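Local coordinates for FERM, ARHGEF and pleckstrin domain-containing protein 2 (Mus musculus, PDB 6D2K) that acts as a guanine nucleotide exchange factor that activates RAC1 and helps remodel the actin cytoskeleton, the present chain being its FERM domain, at residues Trp274-Cys277 with Val278-Thr282. Sequence-based numbering, arbitrary orientation.
Sequences WKIC and VEYHT
Val-278 sets its methyl CG2 over one face of the Trp-274 indole, one helical turn earlier. Val-278 CG2 lies 3.9 Å from the centroid of the Trp-274 five-membered ring, a CH-pi contact. Trp-274 has CG anti to its own N (chi1 175°), which lays the indole alongside Val-278. Its NE1 donates a hydrogen bond to Leu-237 O, and Phe-239 also meets the ring. With an alanine at Trp-274, Val-278 CG2 would probably lose its aromatic partner and Leu-237 O this donor. Trp-274 and Val-278 lie on helix 267-284, the C-terminal helix of the PH-like lobe of the FERM domain, packed against its beta sheet. The turns are joined by backbone i to i+4 hydrogen bonds; Val-278 N to Trp-274 O measures 2.9 Å, with an N-H...O angle of 171°. Tyr-280 can be followed outward from CB. Tyr-280 CB sits 3.4 Å from Ile-276 O. Tyr-280 CG is 3.9 Å from Ile-276 O. Tyr-280 CD2 lies 3.5 Å from that same oxygen and 3.9 Å from Ile-276 CG1. Tyr-280 CE2 comes within 4.1 Å of Ile-276 CD1, which meets the ring at its edge. OH, at the tip, hydrogen-bonds to Lys-86 O and Phe-88 N. Glu-279 runs extended past Lys-275 O to Ile-276 CD1, and its OE1 forms a salt bridge with Lys-86.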
loop_
_atom_site.group_PDB
_atom_site.type_symbol
_atom_site.label_atom_id
_atom_site.label_comp_id
_atom_site.label_asym_id
_atom_site.label_seq_id
_atom_site.Cartn_x
_atom_site.Cartn_y
_atom_site.Cartn_z
ATOM N N TRP A 274 8.271 -6.975 10.881
ATOM C CA TRP A 274 9.529 -7.595 10.512
ATOM C C TRP A 274 9.454 -8.202 9.113
ATOM O O TRP A 274 10.358 -8.017 8.296
ATOM C CB TRP A 274 9.901 -8.674 11.551
ATOM C CG TRP A 274 11.117 -9.458 11.192
ATOM C CD1 TRP A 274 12.432 -9.096 11.377
ATOM C CD2 TRP A 274 11.143 -10.759 10.603
ATOM N NE1 TRP A 274 13.262 -10.092 10.915
ATOM C CE2 TRP A 274 12.498 -11.122 10.441
ATOM C CE3 TRP A 274 10.152 -11.657 10.203
ATOM C CZ2 TRP A 274 12.885 -12.333 9.888
ATOM C CZ3 TRP A 274 10.540 -12.862 9.647
ATOM C CH2 TRP A 274 11.898 -13.194 9.508
ATOM N N LYS A 275 8.381 -8.932 8.839
ATOM C CA LYS A 275 8.235 -9.606 7.544
ATOM C C LYS A 275 8.257 -8.607 6.388
ATOM O O LYS A 275 8.953 -8.823 5.400
ATOM C CB LYS A 275 6.937 -10.423 7.473
ATOM C CG LYS A 275 6.909 -11.721 8.312
ATOM C CD LYS A 275 5.620 -12.504 8.043
ATOM C CE LYS A 275 5.644 -13.861 8.741
ATOM N NZ LYS A 275 4.375 -14.614 8.539
ATOM N N ILE A 276 7.502 -7.518 6.506
ATOM C CA ILE A 276 7.439 -6.561 5.396
ATOM C C ILE A 276 8.774 -5.844 5.235
ATOM O O ILE A 276 9.170 -5.508 4.112
ATOM C CB ILE A 276 6.248 -5.571 5.508
ATOM C CG1 ILE A 276 6.076 -4.776 4.192
ATOM C CG2 ILE A 276 6.453 -4.599 6.638
ATOM C CD1 ILE A 276 5.744 -5.632 2.987
ATOM N N CYS A 277 9.491 -5.626 6.336
ATOM C CA CYS A 277 10.822 -5.015 6.224
ATOM C C CYS A 277 11.796 -5.931 5.498
ATOM O O CYS A 277 12.529 -5.494 4.612
ATOM C CB CYS A 277 11.402 -4.651 7.583
ATOM S SG CYS A 277 10.631 -3.261 8.396
ATOM N N VAL A 278 11.827 -7.199 5.887
ATOM C CA VAL A 278 12.705 -8.142 5.217
ATOM C C VAL A 278 12.350 -8.234 3.732
ATOM O O VAL A 278 13.229 -8.246 2.872
ATOM C CB VAL A 278 12.644 -9.523 5.873
ATOM C CG1 VAL A 278 13.382 -10.537 5.010
ATOM C CG2 VAL A 278 13.246 -9.449 7.277
ATOM N N GLU A 279 11.059 -8.278 3.421
ATOM C CA GLU A 279 10.646 -8.335 2.024
ATOM C C GLU A 279 11.049 -7.089 1.223
ATOM O O GLU A 279 11.475 -7.213 0.076
ATOM C CB GLU A 279 9.153 -8.633 1.916
ATOM C CG GLU A 279 8.824 -10.055 2.371
ATOM C CD GLU A 279 7.352 -10.378 2.289
ATOM O OE1 GLU A 279 6.537 -9.449 2.136
ATOM O OE2 GLU A 279 7.014 -11.570 2.390
ATOM N N TYR A 280 10.921 -5.908 1.827
ATOM C CA TYR A 280 11.359 -4.660 1.195
ATOM C C TYR A 280 12.853 -4.661 0.915
ATOM O O TYR A 280 13.297 -4.282 -0.186
ATOM C CB TYR A 280 10.963 -3.444 2.051
ATOM C CG TYR A 280 9.786 -2.673 1.491
ATOM C CD1 TYR A 280 9.977 -1.493 0.789
ATOM C CD2 TYR A 280 8.487 -3.133 1.654
ATOM C CE1 TYR A 280 8.901 -0.784 0.255
ATOM C CE2 TYR A 280 7.397 -2.422 1.124
ATOM C CZ TYR A 280 7.622 -1.250 0.435
ATOM O OH TYR A 280 6.547 -0.536 -0.098
ATOM N N HIS A 281 13.627 -5.078 1.905
ATOM C CA HIS A 281 15.057 -5.151 1.708
ATOM C C HIS A 281 15.391 -6.065 0.535
ATOM O O HIS A 281 16.189 -5.700 -0.322
ATOM C CB HIS A 281 15.792 -5.652 2.946
ATOM C CG HIS A 281 17.247 -5.876 2.681
ATOM N ND1 HIS A 281 18.178 -4.861 2.745
ATOM C CD2 HIS A 281 17.913 -6.976 2.262
ATOM C CE1 HIS A 281 19.366 -5.340 2.421
ATOM N NE2 HIS A 281 19.233 -6.621 2.127
ATOM N N THR A 282 14.814 -7.261 0.506
ATOM C CA THR A 282 15.068 -8.209 -0.575
ATOM C C THR A 282 14.649 -7.647 -1.945
ATOM O O THR A 282 15.348 -7.826 -2.948
ATOM C CB THR A 282 14.325 -9.546 -0.329
ATOM O OG1 THR A 282 14.788 -10.131 0.895
ATOM C CG2 THR A 282 14.563 -10.521 -1.472
#